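Ferulic acid decarboxylase 1 (Candida dubliniensis, PDB 4ZAD) is a prenylated-flavin-dependent decarboxylase that probably converts ferulic, p-coumaric and cinnamic acids into the corresponding vinyl compounds with release of carbon dioxide. Local coordinates at residues E412-G417 and T473-P478; P215-F220 and L262-D267; K256-D261 and V271-L276. One frame throughout, in Å; residues are numbered along the deposited sequence.

Contact 1 (E412-G417 and T473-P478)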
ATOM      1  N   GLU A 412      13.139   1.924  -7.562  1.00 23.20           N
ATOM      2  CA  GLU A 412      13.104   2.850  -6.447  1.00 23.05           C
ATOM      3  C   GLU A 412      13.608   2.133  -5.203  1.00 22.90           C
ATOM      4  O   GLU A 412      13.177   1.024  -4.890  1.00 23.46           O
ATOM      5  CB  GLU A 412      11.693   3.389  -6.258  1.00 23.50           C
ATOM      6  CG  GLU A 412      11.561   4.385  -5.121  1.00 24.16           C
ATOM      7  CD  GLU A 412      10.520   5.461  -5.360  1.00 22.57           C
ATOM      8  OE1 GLU A 412       9.804   5.407  -6.381  1.00 26.08           O
ATOM      9  OE2 GLU A 412      10.430   6.371  -4.522  1.00 20.61           O
ATOM     10  N   ILE A 413      14.575   2.741  -4.531  1.00 22.07           N
ATOM     11  CA  ILE A 413      15.191   2.146  -3.361  1.00 21.46           C
ATOM     12  C   ILE A 413      14.744   3.051  -2.239  1.00 21.14           C
ATOM     13  O   ILE A 413      14.752   4.270  -2.404  1.00 20.78           O
ATOM     14  CB  ILE A 413      16.705   2.155  -3.409  1.00 21.35           C
ATOM     15  CG1 ILE A 413      17.220   1.614  -4.755  1.00 21.70           C
ATOM     16  CG2 ILE A 413      17.260   1.376  -2.203  1.00 20.87           C
ATOM     17  CD1 ILE A 413      16.873   0.136  -5.051  1.00 23.59           C
ATOM     18  N   ILE A 414      14.326   2.453  -1.127  1.00 19.88           N
ATOM     19  CA  ILE A 414      13.638   3.176  -0.100  1.00 19.18           C
ATOM     20  C   ILE A 414      14.369   3.014   1.206  1.00 19.54           C
ATOM     21  O   ILE A 414      14.440   1.948   1.738  1.00 20.05           O
ATOM     22  CB  ILE A 414      12.256   2.658   0.026  1.00 18.83           C
ATOM     23  CG1 ILE A 414      11.464   3.037  -1.244  1.00 18.04           C
ATOM     24  CG2 ILE A 414      11.608   3.239   1.255  1.00 17.58           C
ATOM     25  CD1 ILE A 414      10.045   2.591  -1.219  1.00 13.03           C
ATOM     26  N   LEU A 415      15.004   4.062   1.686  1.00 20.21           N
ATOM     27  CA  LEU A 415      15.822   3.937   2.872  1.00 19.96           C
ATOM     28  C   LEU A 415      14.943   4.311   4.056  1.00 20.10           C
ATOM     29  O   LEU A 415      14.347   5.370   4.055  1.00 20.42           O
ATOM     30  CB  LEU A 415      17.024   4.839   2.771  1.00 19.58           C
ATOM     31  CG  LEU A 415      17.911   4.627   1.525  1.00 20.51           C
ATOM     32  CD1 LEU A 415      19.024   5.754   1.464  1.00 19.87           C
ATOM     33  CD2 LEU A 415      18.535   3.275   1.424  1.00 14.74           C
ATOM     34  N   VAL A 416      14.838   3.413   5.029  1.00 19.82           N
ATOM     35  CA  VAL A 416      14.015   3.638   6.180  1.00 20.15           C
ATOM     36  C   VAL A 416      14.721   3.203   7.464  1.00 20.78           C
ATOM     37  O   VAL A 416      15.582   2.334   7.447  1.00 20.35           O
ATOM     38  CB  VAL A 416      12.658   2.925   6.026  1.00 20.57           C
ATOM     39  CG1 VAL A 416      12.812   1.390   5.965  1.00 18.38           C
ATOM     40  CG2 VAL A 416      11.759   3.351   7.158  1.00 21.22           C
ATOM     41  N   GLY A 417      14.367   3.829   8.577  1.00 21.61           N
ATOM     42  CA  GLY A 417      14.949   3.493   9.870  1.00 22.12           C
ATOM     43  C   GLY A 417      14.363   2.217  10.424  1.00 23.07           C
ATOM     44  O   GLY A 417      13.401   1.668   9.880  1.00 23.91           O
ATOM     45  N   THR A 473      15.091   6.825  -2.573  1.00 21.80           N
ATOM     46  CA  THR A 473      14.223   7.690  -1.789  1.00 20.85           C
ATOM     47  C   THR A 473      14.514   7.533  -0.344  1.00 21.16           C
ATOM     48  O   THR A 473      14.476   6.433   0.166  1.00 20.56           O
ATOM     49  CB  THR A 473      12.762   7.338  -2.027  1.00 20.56           C
ATOM     50  OG1 THR A 473      12.489   7.379  -3.426  1.00 20.31           O
ATOM     51  CG2 THR A 473      11.876   8.308  -1.348  1.00 19.67           C
ATOM     52  N   THR A 474      14.819   8.615   0.351  1.00 22.31           N
ATOM     53  CA  THR A 474      15.208   8.460   1.755  1.00 23.26           C
ATOM     54  C   THR A 474      14.071   8.813   2.702  1.00 22.81           C
ATOM     55  O   THR A 474      13.542   9.915   2.685  1.00 23.98           O
ATOM     56  CB  THR A 474      16.588   9.121   2.100  1.00 24.20           C
ATOM     57  OG1 THR A 474      16.496   9.917   3.310  1.00 27.29           O
ATOM     58  CG2 THR A 474      17.142   9.901   0.924  1.00 25.92           C
ATOM     59  N   CYS A 475      13.661   7.831   3.500  1.00 22.47           N
ATOM     60  CA  CYS A 475      12.551   7.979   4.435  1.00 21.37           C
ATOM     61  C   CYS A 475      13.110   7.899   5.848  1.00 22.24           C
ATOM     62  O   CYS A 475      12.657   7.096   6.613  1.00 23.13           O
ATOM     63  CB  CYS A 475      11.519   6.903   4.201  1.00 21.43           C
ATOM     64  SG  CYS A 475      10.721   6.915   2.529  1.00 19.42           S
ATOM     65  N   ILE A 476      14.091   8.766   6.167  1.00 22.44           N
ATOM     66  CA  ILE A 476      14.807   8.827   7.451  1.00 21.66           C
ATOM     67  C   ILE A 476      14.988  10.305   7.753  1.00 22.07           C
ATOM     68  O   ILE A 476      15.545  11.066   6.976  1.00 21.44           O
ATOM     69  CB  ILE A 476      16.176   8.171   7.353  1.00 21.83           C
ATOM     70  CG1 ILE A 476      16.046   6.802   6.689  1.00 23.80           C
ATOM     71  CG2 ILE A 476      16.858   7.991   8.692  1.00 19.31           C
ATOM     72  CD1 ILE A 476      17.381   6.065   6.535  1.00 23.86           C
ATOM     73  N   PHE A 477      14.470  10.743   8.879  1.00 22.91           N
ATOM     74  CA  PHE A 477      14.432  12.172   9.156  1.00 23.07           C
ATOM     75  C   PHE A 477      15.822  12.777   9.315  1.00 23.19           C
ATOM     76  O   PHE A 477      16.715  12.135   9.832  1.00 22.47           O
ATOM     77  CB  PHE A 477      13.655  12.387  10.418  1.00 23.11           C
ATOM     78  CG  PHE A 477      12.223  11.949  10.334  1.00 23.80           C
ATOM     79  CD1 PHE A 477      11.367  12.527   9.411  1.00 22.45           C
ATOM     80  CD2 PHE A 477      11.725  10.979  11.225  1.00 24.30           C
ATOM     81  CE1 PHE A 477      10.058  12.145   9.379  1.00 24.30           C
ATOM     82  CE2 PHE A 477      10.411  10.585  11.194  1.00 23.03           C
ATOM     83  CZ  PHE A 477       9.578  11.152  10.287  1.00 23.85           C
ATOM     84  N   PRO A 478      16.019  14.012   8.871  1.00 24.52           N
ATOM     85  CA  PRO A 478      17.365  14.573   8.974  1.00 25.91           C
ATOM     86  C   PRO A 478      18.078  14.290  10.277  1.00 26.69           C
ATOM     87  O   PRO A 478      19.236  13.898  10.237  1.00 27.82           O
ATOM     88  CB  PRO A 478      17.126  16.064   8.815  1.00 25.99           C
ATOM     89  CG  PRO A 478      16.007  16.134   7.828  1.00 25.52           C
ATOM     90  CD  PRO A 478      15.126  14.913   8.130  1.00 24.47           C
TER

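Contact 2 (P215-F220 and L262-D267)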
ATOM      1  N   PRO A 215      24.324 -25.673 -27.444  1.00 29.93           N
ATOM      2  CA  PRO A 215      23.582 -26.710 -26.747  1.00 29.07           C
ATOM      3  C   PRO A 215      22.761 -26.167 -25.573  1.00 29.02           C
ATOM      4  O   PRO A 215      23.251 -25.309 -24.809  1.00 28.18           O
ATOM      5  CB  PRO A 215      24.695 -27.611 -26.213  1.00 28.51           C
ATOM      6  CG  PRO A 215      25.751 -27.484 -27.181  1.00 28.87           C
ATOM      7  CD  PRO A 215      25.745 -26.035 -27.560  1.00 30.12           C
ATOM      8  N   PHE A 216      21.539 -26.691 -25.445  1.00 28.39           N
ATOM      9  CA  PHE A 216      20.672 -26.385 -24.335  1.00 27.92           C
ATOM     10  C   PHE A 216      19.896 -27.601 -23.862  1.00 27.26           C
ATOM     11  O   PHE A 216      19.633 -28.508 -24.628  1.00 26.72           O
ATOM     12  CB  PHE A 216      19.703 -25.248 -24.693  1.00 27.87           C
ATOM     13  CG  PHE A 216      18.431 -25.703 -25.340  1.00 27.75           C
ATOM     14  CD1 PHE A 216      17.341 -26.071 -24.573  1.00 28.32           C
ATOM     15  CD2 PHE A 216      18.309 -25.731 -26.710  1.00 28.44           C
ATOM     16  CE1 PHE A 216      16.148 -26.476 -25.171  1.00 28.43           C
ATOM     17  CE2 PHE A 216      17.132 -26.144 -27.312  1.00 28.15           C
ATOM     18  CZ  PHE A 216      16.048 -26.502 -26.545  1.00 28.00           C
ATOM     19  N   ALA A 217      19.545 -27.591 -22.575  1.00 26.76           N
ATOM     20  CA  ALA A 217      18.487 -28.445 -22.032  1.00 26.33           C
ATOM     21  C   ALA A 217      17.488 -27.519 -21.356  1.00 26.00           C
ATOM     22  O   ALA A 217      17.836 -26.433 -20.920  1.00 27.66           O
ATOM     23  CB  ALA A 217      19.020 -29.495 -21.040  1.00 25.80           C
ATOM     24  N   LEU A 218      16.241 -27.932 -21.342  1.00 25.35           N
ATOM     25  CA  LEU A 218      15.172 -27.198 -20.763  1.00 24.93           C
ATOM     26  C   LEU A 218      14.456 -28.228 -19.922  1.00 24.56           C
ATOM     27  O   LEU A 218      13.919 -29.177 -20.466  1.00 24.23           O
ATOM     28  CB  LEU A 218      14.234 -26.656 -21.844  1.00 25.15           C
ATOM     29  CG  LEU A 218      12.894 -26.108 -21.284  1.00 25.83           C
ATOM     30  CD1 LEU A 218      13.146 -24.887 -20.295  1.00 25.83           C
ATOM     31  CD2 LEU A 218      11.911 -25.748 -22.375  1.00 24.75           C
ATOM     32  N   CYS A 219      14.452 -28.035 -18.603  1.00 24.58           N
ATOM     33  CA  CYS A 219      14.109 -29.096 -17.642  1.00 24.44           C
ATOM     34  C   CYS A 219      12.874 -28.715 -16.871  1.00 24.65           C
ATOM     35  O   CYS A 219      12.828 -27.639 -16.290  1.00 25.93           O
ATOM     36  CB  CYS A 219      15.280 -29.338 -16.691  1.00 24.05           C
ATOM     37  SG  CYS A 219      16.897 -29.703 -17.524  1.00 24.55           S
ATOM     38  N   PHE A 220      11.860 -29.572 -16.865  1.00 24.95           N
ATOM     39  CA  PHE A 220      10.600 -29.266 -16.122  1.00 24.71           C
ATOM     40  C   PHE A 220      10.465 -30.171 -14.913  1.00 24.34           C
ATOM     41  O   PHE A 220      10.831 -31.353 -14.972  1.00 24.03           O
ATOM     42  CB  PHE A 220       9.376 -29.424 -17.021  1.00 24.60           C
ATOM     43  CG  PHE A 220       9.402 -28.537 -18.214  1.00 24.40           C
ATOM     44  CD1 PHE A 220       9.058 -27.217 -18.108  1.00 26.04           C
ATOM     45  CD2 PHE A 220       9.786 -29.015 -19.433  1.00 25.71           C
ATOM     46  CE1 PHE A 220       9.116 -26.390 -19.199  1.00 25.54           C
ATOM     47  CE2 PHE A 220       9.846 -28.192 -20.527  1.00 25.07           C
ATOM     48  CZ  PHE A 220       9.508 -26.887 -20.410  1.00 25.33           C
ATOM     49  N   LEU A 262      25.470 -31.820 -22.086  1.00 33.63           N
ATOM     50  CA  LEU A 262      24.997 -31.118 -20.899  1.00 33.09           C
ATOM     51  C   LEU A 262      24.488 -32.143 -19.865  1.00 32.76           C
ATOM     52  O   LEU A 262      24.005 -33.231 -20.208  1.00 32.36           O
ATOM     53  CB  LEU A 262      23.899 -30.101 -21.233  1.00 33.16           C
ATOM     54  CG  LEU A 262      24.188 -28.955 -22.230  1.00 32.88           C
ATOM     55  CD1 LEU A 262      22.891 -28.187 -22.693  1.00 32.54           C
ATOM     56  CD2 LEU A 262      25.180 -27.996 -21.665  1.00 30.21           C
ATOM     57  N   GLU A 263      24.619 -31.773 -18.594  1.00 32.14           N
ATOM     58  CA  GLU A 263      24.104 -32.553 -17.471  1.00 31.58           C
ATOM     59  C   GLU A 263      22.871 -31.903 -16.923  1.00 30.22           C
ATOM     60  O   GLU A 263      22.856 -30.718 -16.655  1.00 30.94           O
ATOM     61  CB  GLU A 263      25.134 -32.620 -16.347  1.00 31.92           C
ATOM     62  CG  GLU A 263      26.268 -33.535 -16.693  1.00 33.09           C
ATOM     63  CD  GLU A 263      27.413 -33.461 -15.722  1.00 33.91           C
ATOM     64  OE1 GLU A 263      27.475 -32.475 -14.922  1.00 35.75           O
ATOM     65  OE2 GLU A 263      28.250 -34.403 -15.789  1.00 33.77           O
ATOM     66  N   VAL A 264      21.859 -32.706 -16.689  1.00 29.11           N
ATOM     67  CA  VAL A 264      20.622 -32.216 -16.155  1.00 27.91           C
ATOM     68  C   VAL A 264      20.243 -33.029 -14.924  1.00 26.96           C
ATOM     69  O   VAL A 264      20.748 -34.114 -14.741  1.00 25.89           O
ATOM     70  CB  VAL A 264      19.570 -32.309 -17.226  1.00 28.47           C
ATOM     71  CG1 VAL A 264      19.988 -31.424 -18.410  1.00 27.75           C
ATOM     72  CG2 VAL A 264      19.362 -33.765 -17.652  1.00 27.76           C
ATOM     73  N   PRO A 265      19.382 -32.485 -14.050  1.00 26.87           N
ATOM     74  CA  PRO A 265      19.099 -33.225 -12.819  1.00 26.34           C
ATOM     75  C   PRO A 265      18.448 -34.587 -13.071  1.00 26.36           C
ATOM     76  O   PRO A 265      17.554 -34.702 -13.901  1.00 26.17           O
ATOM     77  CB  PRO A 265      18.139 -32.307 -12.054  1.00 26.73           C
ATOM     78  CG  PRO A 265      18.210 -30.955 -12.700  1.00 26.53           C
ATOM     79  CD  PRO A 265      18.673 -31.186 -14.114  1.00 26.75           C
ATOM     80  N   ALA A 266      18.905 -35.609 -12.350  1.00 26.63           N
ATOM     81  CA  ALA A 266      18.297 -36.947 -12.383  1.00 27.15           C
ATOM     82  C   ALA A 266      16.789 -36.919 -12.223  1.00 27.74           C
ATOM     83  O   ALA A 266      16.090 -37.639 -12.919  1.00 27.99           O
ATOM     84  CB  ALA A 266      18.911 -37.835 -11.305  1.00 27.11           C
ATOM     85  N   ASP A 267      16.291 -36.089 -11.314  1.00 28.97           N
ATOM     86  CA  ASP A 267      14.848 -36.016 -11.036  1.00 30.61           C
ATOM     87  C   ASP A 267      14.225 -34.798 -11.697  1.00 30.61           C
ATOM     88  O   ASP A 267      14.171 -33.698 -11.123  1.00 31.00           O
ATOM     89  CB  ASP A 267      14.565 -35.987  -9.522  1.00 31.21           C
ATOM     90  CG  ASP A 267      15.056 -37.243  -8.807  1.00 33.45           C
ATOM     91  OD1 ASP A 267      14.355 -38.280  -8.904  1.00 35.99           O
ATOM     92  OD2 ASP A 267      16.133 -37.176  -8.154  1.00 35.89           O
TER

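Contact 3 (K256-D261 and V271-L276)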
ATOM      1  N   LYS A 256      23.696 -37.156 -17.839  1.00 27.33           N
ATOM      2  CA  LYS A 256      24.003 -36.586 -19.142  1.00 28.09           C
ATOM      3  C   LYS A 256      22.808 -36.635 -20.097  1.00 28.70           C
ATOM      4  O   LYS A 256      22.060 -37.602 -20.140  1.00 28.21           O
ATOM      5  CB  LYS A 256      25.184 -37.332 -19.747  1.00 28.25           C
ATOM      6  CG  LYS A 256      25.840 -36.653 -20.944  1.00 29.67           C
ATOM      7  CD  LYS A 256      26.784 -37.634 -21.688  1.00 32.55           C
ATOM      8  CE  LYS A 256      26.656 -37.574 -23.260  1.00 33.30           C
ATOM      9  NZ  LYS A 256      25.364 -38.012 -23.807  1.00 32.84           N
ATOM     10  N   CYS A 257      22.624 -35.588 -20.885  1.00 29.83           N
ATOM     11  CA  CYS A 257      21.590 -35.637 -21.932  1.00 30.95           C
ATOM     12  C   CYS A 257      21.784 -36.813 -22.915  1.00 31.82           C
ATOM     13  O   CYS A 257      22.874 -37.375 -23.011  1.00 32.15           O
ATOM     14  CB  CYS A 257      21.546 -34.316 -22.697  1.00 30.48           C
ATOM     15  SG  CYS A 257      20.879 -32.966 -21.735  1.00 31.00           S
ATOM     16  N   GLU A 258      20.733 -37.164 -23.662  1.00 33.01           N
ATOM     17  CA  GLU A 258      20.888 -38.081 -24.798  1.00 33.36           C
ATOM     18  C   GLU A 258      21.631 -37.537 -26.002  1.00 33.89           C
ATOM     19  O   GLU A 258      22.383 -38.285 -26.617  1.00 35.06           O
ATOM     20  CB  GLU A 258      19.561 -38.600 -25.287  1.00 33.51           C
ATOM     21  CG  GLU A 258      18.847 -39.491 -24.301  1.00 35.05           C
ATOM     22  CD  GLU A 258      19.661 -40.687 -23.769  1.00 36.55           C
ATOM     23  OE1 GLU A 258      20.272 -41.471 -24.561  1.00 36.95           O
ATOM     24  OE2 GLU A 258      19.635 -40.850 -22.535  1.00 35.52           O
ATOM     25  N   THR A 259      21.439 -36.271 -26.358  1.00 34.28           N
ATOM     26  CA  THR A 259      21.959 -35.730 -27.641  1.00 33.97           C
ATOM     27  C   THR A 259      22.907 -34.541 -27.528  1.00 34.07           C
ATOM     28  O   THR A 259      23.306 -33.990 -28.563  1.00 33.67           O
ATOM     29  CB  THR A 259      20.803 -35.234 -28.554  1.00 34.60           C
ATOM     30  OG1 THR A 259      20.202 -34.070 -27.956  1.00 33.31           O
ATOM     31  CG2 THR A 259      19.750 -36.340 -28.794  1.00 32.82           C
ATOM     32  N   ASN A 260      23.218 -34.093 -26.306  1.00 33.93           N
ATOM     33  CA  ASN A 260      24.399 -33.262 -26.093  1.00 33.86           C
ATOM     34  C   ASN A 260      25.072 -33.705 -24.814  1.00 34.34           C
ATOM     35  O   ASN A 260      24.603 -34.669 -24.222  1.00 35.26           O
ATOM     36  CB  ASN A 260      24.106 -31.752 -26.157  1.00 33.83           C
ATOM     37  CG  ASN A 260      23.035 -31.294 -25.182  1.00 34.32           C
ATOM     38  OD1 ASN A 260      23.262 -31.261 -23.955  1.00 33.47           O
ATOM     39  ND2 ASN A 260      21.865 -30.892 -25.726  1.00 29.45           N
ATOM     40  N   ASP A 261      26.188 -33.061 -24.435  1.00 34.60           N
ATOM     41  CA  ASP A 261      26.957 -33.413 -23.228  1.00 34.90           C
ATOM     42  C   ASP A 261      26.598 -32.519 -22.031  1.00 34.18           C
ATOM     43  O   ASP A 261      27.342 -32.452 -21.061  1.00 33.79           O
ATOM     44  CB  ASP A 261      28.483 -33.309 -23.466  1.00 35.65           C
ATOM     45  CG  ASP A 261      29.017 -34.261 -24.575  1.00 38.33           C
ATOM     46  OD1 ASP A 261      28.424 -35.331 -24.846  1.00 39.35           O
ATOM     47  OD2 ASP A 261      30.073 -33.910 -25.172  1.00 42.24           O
ATOM     48  N   VAL A 271      12.647 -33.377 -19.837  1.00 29.40           N
ATOM     49  CA  VAL A 271      13.818 -32.661 -20.313  1.00 28.68           C
ATOM     50  C   VAL A 271      13.713 -32.508 -21.813  1.00 28.14           C
ATOM     51  O   VAL A 271      13.386 -33.443 -22.509  1.00 28.89           O
ATOM     52  CB  VAL A 271      15.161 -33.372 -19.942  1.00 28.85           C
ATOM     53  CG1 VAL A 271      16.353 -32.624 -20.553  1.00 26.77           C
ATOM     54  CG2 VAL A 271      15.325 -33.461 -18.422  1.00 27.28           C
ATOM     55  N   PHE A 272      13.957 -31.299 -22.292  1.00 27.70           N
ATOM     56  CA  PHE A 272      13.913 -30.962 -23.699  1.00 27.21           C
ATOM     57  C   PHE A 272      15.376 -30.667 -24.046  1.00 27.37           C
ATOM     58  O   PHE A 272      16.038 -29.960 -23.301  1.00 26.63           O
ATOM     59  CB  PHE A 272      13.107 -29.679 -23.902  1.00 27.26           C
ATOM     60  CG  PHE A 272      11.598 -29.842 -23.893  1.00 27.81           C
ATOM     61  CD1 PHE A 272      10.959 -30.921 -23.300  1.00 29.65           C
ATOM     62  CD2 PHE A 272      10.809 -28.862 -24.445  1.00 29.31           C
ATOM     63  CE1 PHE A 272       9.565 -31.035 -23.303  1.00 28.65           C
ATOM     64  CE2 PHE A 272       9.390 -28.977 -24.437  1.00 30.08           C
ATOM     65  CZ  PHE A 272       8.792 -30.063 -23.868  1.00 28.71           C
ATOM     66  N   GLU A 273      15.880 -31.200 -25.154  1.00 27.26           N
ATOM     67  CA  GLU A 273      17.275 -30.988 -25.560  1.00 27.15           C
ATOM     68  C   GLU A 273      17.329 -30.392 -26.927  1.00 26.74           C
ATOM     69  O   GLU A 273      16.592 -30.839 -27.789  1.00 26.46           O
ATOM     70  CB  GLU A 273      18.027 -32.324 -25.627  1.00 26.97           C
ATOM     71  CG  GLU A 273      17.932 -33.164 -24.348  1.00 27.92           C
ATOM     72  CD  GLU A 273      18.629 -34.489 -24.496  1.00 30.81           C
ATOM     73  OE1 GLU A 273      19.279 -34.713 -25.541  1.00 32.56           O
ATOM     74  OE2 GLU A 273      18.557 -35.305 -23.562  1.00 33.01           O
ATOM     75  N   GLY A 274      18.222 -29.432 -27.168  1.00 26.43           N
ATOM     76  CA  GLY A 274      18.389 -28.938 -28.546  1.00 26.44           C
ATOM     77  C   GLY A 274      19.515 -27.955 -28.819  1.00 26.19           C
ATOM     78  O   GLY A 274      20.572 -28.077 -28.267  1.00 26.27           O
ATOM     79  N   TYR A 275      19.274 -26.998 -29.706  1.00 26.57           N
ATOM     80  CA  TYR A 275      20.229 -25.944 -30.024  1.00 27.12           C
ATOM     81  C   TYR A 275      19.538 -24.602 -29.948  1.00 26.74           C
ATOM     82  O   TYR A 275      18.537 -24.365 -30.656  1.00 26.43           O
ATOM     83  CB  TYR A 275      20.796 -26.117 -31.442  1.00 27.15           C
ATOM     84  CG  TYR A 275      21.772 -27.256 -31.588  1.00 29.87           C
ATOM     85  CD1 TYR A 275      22.999 -27.260 -30.897  1.00 32.39           C
ATOM     86  CD2 TYR A 275      21.478 -28.349 -32.403  1.00 32.12           C
ATOM     87  CE1 TYR A 275      23.900 -28.338 -31.028  1.00 33.26           C
ATOM     88  CE2 TYR A 275      22.364 -29.415 -32.533  1.00 32.25           C
ATOM     89  CZ  TYR A 275      23.562 -29.401 -31.856  1.00 34.34           C
ATOM     90  OH  TYR A 275      24.427 -30.459 -32.022  1.00 40.05           O
ATOM     91  N   LEU A 276      20.064 -23.722 -29.104  1.00 26.35           N
ATOM     92  CA  LEU A 276      19.643 -22.312 -29.118  1.00 26.25           C
ATOM     93  C   LEU A 276      20.306 -21.675 -30.331  1.00 27.13           C
ATOM     94  O   LEU A 276      21.536 -21.746 -30.496  1.00 26.04           O
ATOM     95  CB  LEU A 276      20.032 -21.554 -27.824  1.00 25.65           C
ATOM     96  CG  LEU A 276      19.934 -20.022 -27.931  1.00 25.17           C
ATOM     97  CD1 LEU A 276      18.488 -19.579 -28.350  1.00 23.25           C
ATOM     98  CD2 LEU A 276      20.399 -19.276 -26.698  1.00 20.56           C
TER

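Contact 1 (E412-G417 and T473-P478)
Glu-412 and Thr-473 meet at the start of the contact, their side chains slanting across one another on the same face of the sheet. The Glu-412 chain leaves with CG anti to the backbone N (chi1 -179°) and bends at chi2, which carries its carboxylate over to the neighbouring strand. There Thr-473 OG1 donates to Glu-412 OE2 at 2.5 Å, reaching the oxygen on its anti side and well out of the carboxylate plane. The same OE2 also bonds the hydroxyl of Tyr-432, so two hydroxyl groups converge on one oxygen of this buried carboxylate, which should limit its rotation; Pro-438 of the second subunit packs on the residue. Beneath these side chains the backbones run as neighbouring parallel strands of the C-terminal domain's mixed five-stranded sheet. Thr-473 N bonds Ile-413 O at 2.6 Å, Thr-473 O takes Leu-415 N at 2.9 Å, and Cys-475 N reaches Leu-415 O at 2.6 Å. On the face that carries Thr-473, Ile-414 CG2 lies 4.0 Å from Cys-475 SG. On the other face Leu-415 and Thr-474 stand side by side under helix 386-399, both touching Ser-390. Beyond the paired residues Ile-476 leans its side chain across to strand 412-417: its CG1 lies 3.4 Å from Leu-415 O, and its CD1 approaches Leu-415 CB at 4.0 Å.

Contact 2 (P215-F220 and L262-D267)
A beta-hairpin arm packs here on the large antiparallel sheet of the Rift-related domain: strand 263-265, preceded by Leu-262, lies over strand 214-220. The two strands run nearly parallel, 5° apart with axes 8.3 Å from each other, and no hydrogen bond joins them; the layers meet through apolar side chains. Pro-215, Ala-217 and Cys-219 face the arm, while Leu-262, Val-264 and Pro-265 face the sheet. Leu-262 extends its CD1 branch onto the backbone between two of these residues, where CD1 comes to 3.3 Å from Phe-216 C and 4.0 Å from Pro-215 CB. The packing is tight at Ala-217, whose CB meets Val-264 CG1 at 3.4 Å. The same valine methyl also meets the next residue facing the hairpin: Cys-219 SG lies 3.6 Å from Val-264 CG1. The sulfur is brought there by a chi1 of -54°, which sets it anti to the carbonyl carbon, and it also brushes the Pro-265 ring, with Cys-219 SG 4.1 Å from Pro-265 CD. Val-271 of the adjoining strand 270-277 touches both Ala-217 and Val-264, widening the apolar layer. Phe-216 turns its ring to the far side of the sheet, among Trp-163 and Tyr-305. Pro-265 comes within about 4 Å, side chain to side chain, of Trp-175, a prenylated-FMN-binding residue. The hairpin thus packs as a second layer on the curled antiparallel sheet of the Rift-related domain, which belongs to the FMN-binding clan and is the part of the UbiD fold that carries Trp-175.

Contact 3 (K256-D261 and V271-L276)
The Glu-273 carboxylate is the flat group that holds this contact, with Cys-257 lying over one of its faces and backbone N-H groups of the loop at its edge. Cys-257 CB sits 3.4 Å from Glu-273 CD, and SG covers the same face. At the edge, two consecutive amides use the syn sides of the two oxygens: Glu-258 N bonds Glu-273 OE2 at 2.9 Å and Thr-259 N bonds Glu-273 OE1 at 2.8 Å, both tilted somewhat out of the carboxylate plane. Thr-259 OG1 adds a third bond, 2.7 Å to Glu-273 OE1 and nearly in line with its C-O bond; chi1 of 68° swings the hydroxyl between the backbone N and the carbonyl carbon to reach it. These three donors would be expected to stabilise a charged carboxylate. The Asn-260 amide crosses the Glu-273 chain at a slant, ND2 4.1 Å from Glu-273 CB and its plane 52° from the carboxylate; its OD1 bonds Leu-262 N. Glu-258 directs its own carboxylate to a salt bridge with Lys-129. The arrangement is that of a beta-hairpin loop, joining strands 253-256 and 263-265, whose successive amides and a threonine hydroxyl grip the carboxylate of a glutamate on sheet strand 270-277.

Contacts 2 and 3 join one hairpin to one sheet: contact 2 seats its second strand, contact 3 its connecting loop, and their centres are about 7 Å apart. Two probable backbone hydrogen bonds tie them together, Leu-218 O to Phe-272 N within the sheet and Leu-262 O to Cys-257 N within the hairpin, each 2.8 Å. Contact 1 belongs to the C-terminal domain on the opposite side of the chain's centre, its centre about 43 Å from that of contact 2 and 48 Å from that of contact 3. The side chain of Cys-219 in contact 2 is about 13 Å from the bound prenylated flavin. Contact 1 lies away from the annotated sites.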